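Local coordinates for DegV family protein (Thermus thermophilus, PDB 2DT8) that binds fatty acid, here palmitic acid, as a DegV family protein and also binds zinc; its cellular role is not established, at residues 1-13 with 19-31. Numbering follows the deposited sequence.
Sequences MRITLVTDSTSDL and GRLGVRVVPLYVN
Val6, Thr7 and Asp8 pair with Arg24, Val25 and Val26 as parallel strands of a beta-alpha-beta unit, with helix 15-18 as the crossover. Four backbone bonds join them, from Arg24 N to Leu5 O through to Ser9 N to Val26 O. The last is bent, 138° at the hydrogen, and its donor stands above the carbonyl plane.

On one face, Val6 CG1 meets Val26 CG2 at 4.0 Å, while Val6 CG2 leans on Arg24 CB. The extended Arg24 chain then runs past Thr4, whose CG2 lies 3.9 Å from Arg24 NE. On the other face, Thr7 CG2 sits between its own N and carbonyl carbon. That rotation sets it against Val23 CG1 at 3.7 Å and sends OG1 to Leu86 O.

At the end of strand 3-8, Asp8 OD1 takes Thr10 N on its anti lone pair, an Asx turn. Leu28, which touches the bound palmitic acid, lays CD1 3.5 Å from Asp8 CB and CD2 against Thr10 CG2. Ser9 OG, hydrogen-bonded to Asp39 OD2, is turned between its own backbone N and carbonyl carbon (chi1 67°). This brings it to the short loop interrupting strand 24-32, where Ser9 OG accepts Leu28 N at 3.0 Å, with 157° at the hydrogen.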
loop_
_atom_site.group_PDB
_atom_site.type_symbol
_atom_site.label_atom_id
_atom_site.label_comp_id
_atom_site.label_asym_id
_atom_site.label_seq_id
_atom_site.Cartn_x
_atom_site.Cartn_y
_atom_site.Cartn_z
HETATM N N MSE A 1 -26.232 -4.966 9.097
HETATM C CA MSE A 1 -26.029 -3.713 9.881
HETATM C C MSE A 1 -25.210 -2.717 9.062
HETATM O O MSE A 1 -24.643 -3.056 8.022
HETATM C CB MSE A 1 -25.344 -4.017 11.236
HETATM C CG MSE A 1 -23.980 -4.690 11.139
HETATM SE SE MSE A 1 -23.109 -5.381 12.783
HETATM C CE MSE A 1 -21.590 -6.181 11.889
ATOM N N ARG A 2 -25.194 -1.476 9.524
ATOM C CA ARG A 2 -24.467 -0.410 8.862
ATOM C C ARG A 2 -23.010 -0.525 9.255
ATOM O O ARG A 2 -22.653 -0.425 10.429
ATOM C CB ARG A 2 -25.016 0.934 9.300
ATOM C CG ARG A 2 -26.457 1.133 8.896
ATOM C CD ARG A 2 -27.063 2.307 9.643
ATOM N NE ARG A 2 -26.945 2.079 11.074
ATOM C CZ ARG A 2 -26.907 3.053 11.969
ATOM N NH1 ARG A 2 -26.944 4.317 11.567
ATOM N NH2 ARG A 2 -26.817 2.770 13.260
ATOM N N ILE A 3 -22.180 -0.749 8.247
ATOM C CA ILE A 3 -20.747 -0.914 8.419
ATOM C C ILE A 3 -20.010 0.216 7.718
ATOM O O ILE A 3 -20.245 0.495 6.540
ATOM C CB ILE A 3 -20.285 -2.270 7.835
ATOM C CG1 ILE A 3 -21.029 -3.405 8.552
ATOM C CG2 ILE A 3 -18.767 -2.435 8.002
ATOM C CD1 ILE A 3 -20.806 -4.786 7.963
ATOM N N THR A 4 -19.133 0.877 8.464
ATOM C CA THR A 4 -18.341 1.975 7.927
ATOM C C THR A 4 -16.884 1.522 7.822
ATOM O O THR A 4 -16.357 0.848 8.719
ATOM C CB THR A 4 -18.430 3.222 8.844
ATOM O OG1 THR A 4 -19.746 3.781 8.752
ATOM C CG2 THR A 4 -17.411 4.278 8.439
ATOM N N LEU A 5 -16.250 1.882 6.713
ATOM C CA LEU A 5 -14.854 1.545 6.470
ATOM C C LEU A 5 -13.920 2.661 6.893
ATOM O O LEU A 5 -14.149 3.829 6.589
ATOM C CB LEU A 5 -14.607 1.291 4.989
ATOM C CG LEU A 5 -14.992 -0.070 4.446
ATOM C CD1 LEU A 5 -15.107 0.017 2.935
ATOM C CD2 LEU A 5 -13.941 -1.087 4.866
ATOM N N VAL A 6 -12.859 2.268 7.578
ATOM C CA VAL A 6 -11.806 3.162 8.032
ATOM C C VAL A 6 -10.479 2.557 7.577
ATOM O O VAL A 6 -10.309 1.337 7.565
ATOM C CB VAL A 6 -11.767 3.281 9.580
ATOM C CG1 VAL A 6 -10.514 4.060 10.024
ATOM C CG2 VAL A 6 -13.027 3.971 10.080
ATOM N N THR A 7 -9.565 3.405 7.134
ATOM C CA THR A 7 -8.245 2.937 6.758
ATOM C C THR A 7 -7.252 4.022 7.170
ATOM O O THR A 7 -7.644 4.997 7.819
ATOM C CB THR A 7 -8.154 2.622 5.228
ATOM O OG1 THR A 7 -6.897 1.989 4.944
ATOM C CG2 THR A 7 -8.289 3.894 4.390
ATOM N N ASP A 8 -5.978 3.843 6.847
ATOM C CA ASP A 8 -4.978 4.858 7.173
ATOM C C ASP A 8 -4.484 5.479 5.868
ATOM O O ASP A 8 -4.753 4.953 4.780
ATOM C CB ASP A 8 -3.837 4.250 7.994
ATOM C CG ASP A 8 -3.099 3.173 7.251
ATOM O OD1 ASP A 8 -2.328 3.524 6.339
ATOM O OD2 ASP A 8 -3.291 1.973 7.562
ATOM N N SER A 9 -3.764 6.594 5.966
ATOM C CA SER A 9 -3.307 7.294 4.774
ATOM C C SER A 9 -2.375 6.508 3.864
ATOM O O SER A 9 -2.266 6.829 2.676
ATOM C CB SER A 9 -2.655 8.627 5.164
ATOM O OG SER A 9 -1.457 8.432 5.876
ATOM N N THR A 10 -1.708 5.484 4.389
ATOM C CA THR A 10 -0.806 4.718 3.541
ATOM C C THR A 10 -1.533 3.828 2.538
ATOM O O THR A 10 -0.890 3.157 1.738
ATOM C CB THR A 10 0.227 3.861 4.348
ATOM O OG1 THR A 10 -0.429 2.758 4.984
ATOM C CG2 THR A 10 0.931 4.718 5.388
ATOM N N SER A 11 -2.864 3.805 2.575
ATOM C CA SER A 11 -3.608 3.014 1.592
ATOM C C SER A 11 -3.525 3.728 0.232
ATOM O O SER A 11 -3.888 3.172 -0.798
ATOM C CB SER A 11 -5.065 2.832 2.028
ATOM O OG SER A 11 -5.693 4.062 2.335
ATOM N N ASP A 12 -3.044 4.973 0.248
ATOM C CA ASP A 12 -2.812 5.756 -0.972
ATOM C C ASP A 12 -3.955 5.785 -1.991
ATOM O O ASP A 12 -3.728 5.705 -3.206
ATOM C CB ASP A 12 -1.530 5.260 -1.664
ATOM C CG ASP A 12 -0.260 5.541 -0.853
ATOM O OD1 ASP A 12 -0.326 6.364 0.089
ATOM O OD2 ASP A 12 0.801 4.948 -1.163
ATOM N N LEU A 13 -5.177 5.932 -1.500
ATOM C CA LEU A 13 -6.348 5.991 -2.376
ATOM C C LEU A 13 -6.575 7.401 -2.897
ATOM O O LEU A 13 -6.447 8.360 -2.146
ATOM C CB LEU A 13 -7.595 5.574 -1.603
ATOM C CG LEU A 13 -7.748 4.081 -1.336
ATOM C CD1 LEU A 13 -8.809 3.850 -0.278
ATOM C CD2 LEU A 13 -8.107 3.385 -2.641
ATOM N N GLY A 19 -13.400 9.629 -0.902
ATOM C CA GLY A 19 -14.311 10.610 -0.346
ATOM C C GLY A 19 -15.729 10.178 -0.564
ATOM O O GLY A 19 -16.486 10.046 0.399
ATOM N N ARG A 20 -16.134 10.001 -1.818
ATOM C CA ARG A 20 -17.526 9.676 -2.111
ATOM C C ARG A 20 -17.977 8.316 -1.590
ATOM O O ARG A 20 -19.166 8.091 -1.364
ATOM C CB ARG A 20 -17.790 9.764 -3.622
ATOM C CG ARG A 20 -16.996 8.790 -4.491
ATOM C CD ARG A 20 -17.360 8.979 -5.966
ATOM N NE ARG A 20 -16.550 8.176 -6.885
ATOM C CZ ARG A 20 -16.774 6.896 -7.177
ATOM N NH1 ARG A 20 -17.793 6.246 -6.625
ATOM N NH2 ARG A 20 -15.976 6.264 -8.027
ATOM N N LEU A 21 -17.021 7.417 -1.381
ATOM C CA LEU A 21 -17.325 6.080 -0.889
ATOM C C LEU A 21 -17.496 6.011 0.631
ATOM O O LEU A 21 -17.809 4.957 1.186
ATOM C CB LEU A 21 -16.233 5.108 -1.342
ATOM C CG LEU A 21 -16.144 4.915 -2.863
ATOM C CD1 LEU A 21 -14.954 4.019 -3.211
ATOM C CD2 LEU A 21 -17.446 4.303 -3.377
ATOM N N GLY A 22 -17.270 7.126 1.314
ATOM C CA GLY A 22 -17.446 7.138 2.755
ATOM C C GLY A 22 -16.340 6.441 3.520
ATOM O O GLY A 22 -16.540 6.011 4.660
ATOM N N VAL A 23 -15.173 6.323 2.900
ATOM C CA VAL A 23 -14.034 5.699 3.556
ATOM C C VAL A 23 -13.378 6.781 4.405
ATOM O O VAL A 23 -13.043 7.846 3.897
ATOM C CB VAL A 23 -13.021 5.173 2.521
ATOM C CG1 VAL A 23 -11.747 4.704 3.221
ATOM C CG2 VAL A 23 -13.648 4.043 1.714
ATOM N N ARG A 24 -13.218 6.528 5.698
ATOM C CA ARG A 24 -12.588 7.509 6.573
ATOM C C ARG A 24 -11.103 7.190 6.651
ATOM O O ARG A 24 -10.711 6.030 6.715
ATOM C CB ARG A 24 -13.258 7.477 7.943
ATOM C CG ARG A 24 -14.755 7.758 7.816
ATOM C CD ARG A 24 -15.460 7.835 9.148
ATOM N NE ARG A 24 -16.887 8.081 8.952
ATOM C CZ ARG A 24 -17.604 8.924 9.685
ATOM N NH1 ARG A 24 -17.031 9.606 10.667
ATOM N NH2 ARG A 24 -18.896 9.083 9.434
ATOM N N VAL A 25 -10.273 8.225 6.631
ATOM C CA VAL A 25 -8.837 8.019 6.642
ATOM C C VAL A 25 -8.134 8.643 7.840
ATOM O O VAL A 25 -8.298 9.826 8.130
ATOM C CB VAL A 25 -8.216 8.582 5.343
ATOM C CG1 VAL A 25 -6.719 8.294 5.306
ATOM C CG2 VAL A 25 -8.909 7.980 4.132
ATOM N N VAL A 26 -7.351 7.823 8.533
ATOM C CA VAL A 26 -6.578 8.265 9.687
ATOM C C VAL A 26 -5.176 8.508 9.134
ATOM O O VAL A 26 -4.546 7.599 8.598
ATOM C CB VAL A 26 -6.538 7.169 10.765
ATOM C CG1 VAL A 26 -5.678 7.621 11.929
ATOM C CG2 VAL A 26 -7.971 6.842 11.232
ATOM N N PRO A 27 -4.666 9.742 9.252
ATOM C CA PRO A 27 -3.331 10.025 8.722
ATOM C C PRO A 27 -2.123 9.542 9.495
ATOM O O PRO A 27 -2.159 9.420 10.719
ATOM C CB PRO A 27 -3.327 11.548 8.613
ATOM C CG PRO A 27 -4.135 11.957 9.792
ATOM C CD PRO A 27 -5.306 10.968 9.763
ATOM N N LEU A 28 -1.063 9.238 8.748
ATOM C CA LEU A 28 0.230 8.908 9.324
ATOM C C LEU A 28 1.047 10.180 9.060
ATOM O O LEU A 28 0.586 11.090 8.339
ATOM C CB LEU A 28 0.876 7.686 8.670
ATOM C CG LEU A 28 0.501 6.388 9.407
ATOM C CD1 LEU A 28 -0.878 5.903 8.963
ATOM C CD2 LEU A 28 1.555 5.317 9.163
ATOM N N TYR A 29 2.246 10.252 9.628
ATOM C CA TYR A 29 3.063 11.448 9.516
ATOM C C TYR A 29 4.476 11.218 9.054
ATOM O O TYR A 29 5.052 10.154 9.261
ATOM C CB TYR A 29 3.124 12.155 10.874
ATOM C CG TYR A 29 1.785 12.290 11.540
ATOM C CD1 TYR A 29 1.234 11.232 12.264
ATOM C CD2 TYR A 29 1.047 13.458 11.407
ATOM C CE1 TYR A 29 -0.033 11.337 12.840
ATOM C CE2 TYR A 29 -0.223 13.575 11.979
ATOM C CZ TYR A 29 -0.749 12.512 12.689
ATOM O OH TYR A 29 -1.994 12.626 13.255
ATOM N N VAL A 30 5.023 12.259 8.443
ATOM C CA VAL A 30 6.390 12.276 7.968
ATOM C C VAL A 30 7.137 13.291 8.833
ATOM O O VAL A 30 6.679 14.423 9.016
ATOM C CB VAL A 30 6.468 12.727 6.500
ATOM C CG1 VAL A 30 7.914 12.803 6.063
ATOM C CG2 VAL A 30 5.699 11.757 5.620
ATOM N N ASN A 31 8.280 12.864 9.362
ATOM C CA ASN A 31 9.138 13.708 10.193
ATOM C C ASN A 31 10.304 14.116 9.297
ATOM O O ASN A 31 11.105 13.270 8.884
ATOM C CB ASN A 31 9.630 12.907 11.402
ATOM C CG ASN A 31 8.486 12.292 12.178
ATOM O OD1 ASN A 31 7.539 12.987 12.556
ATOM N ND2 ASN A 31 8.561 10.986 12.421
HETATM O O HOH W 1 -17.723 3.451 4.690
#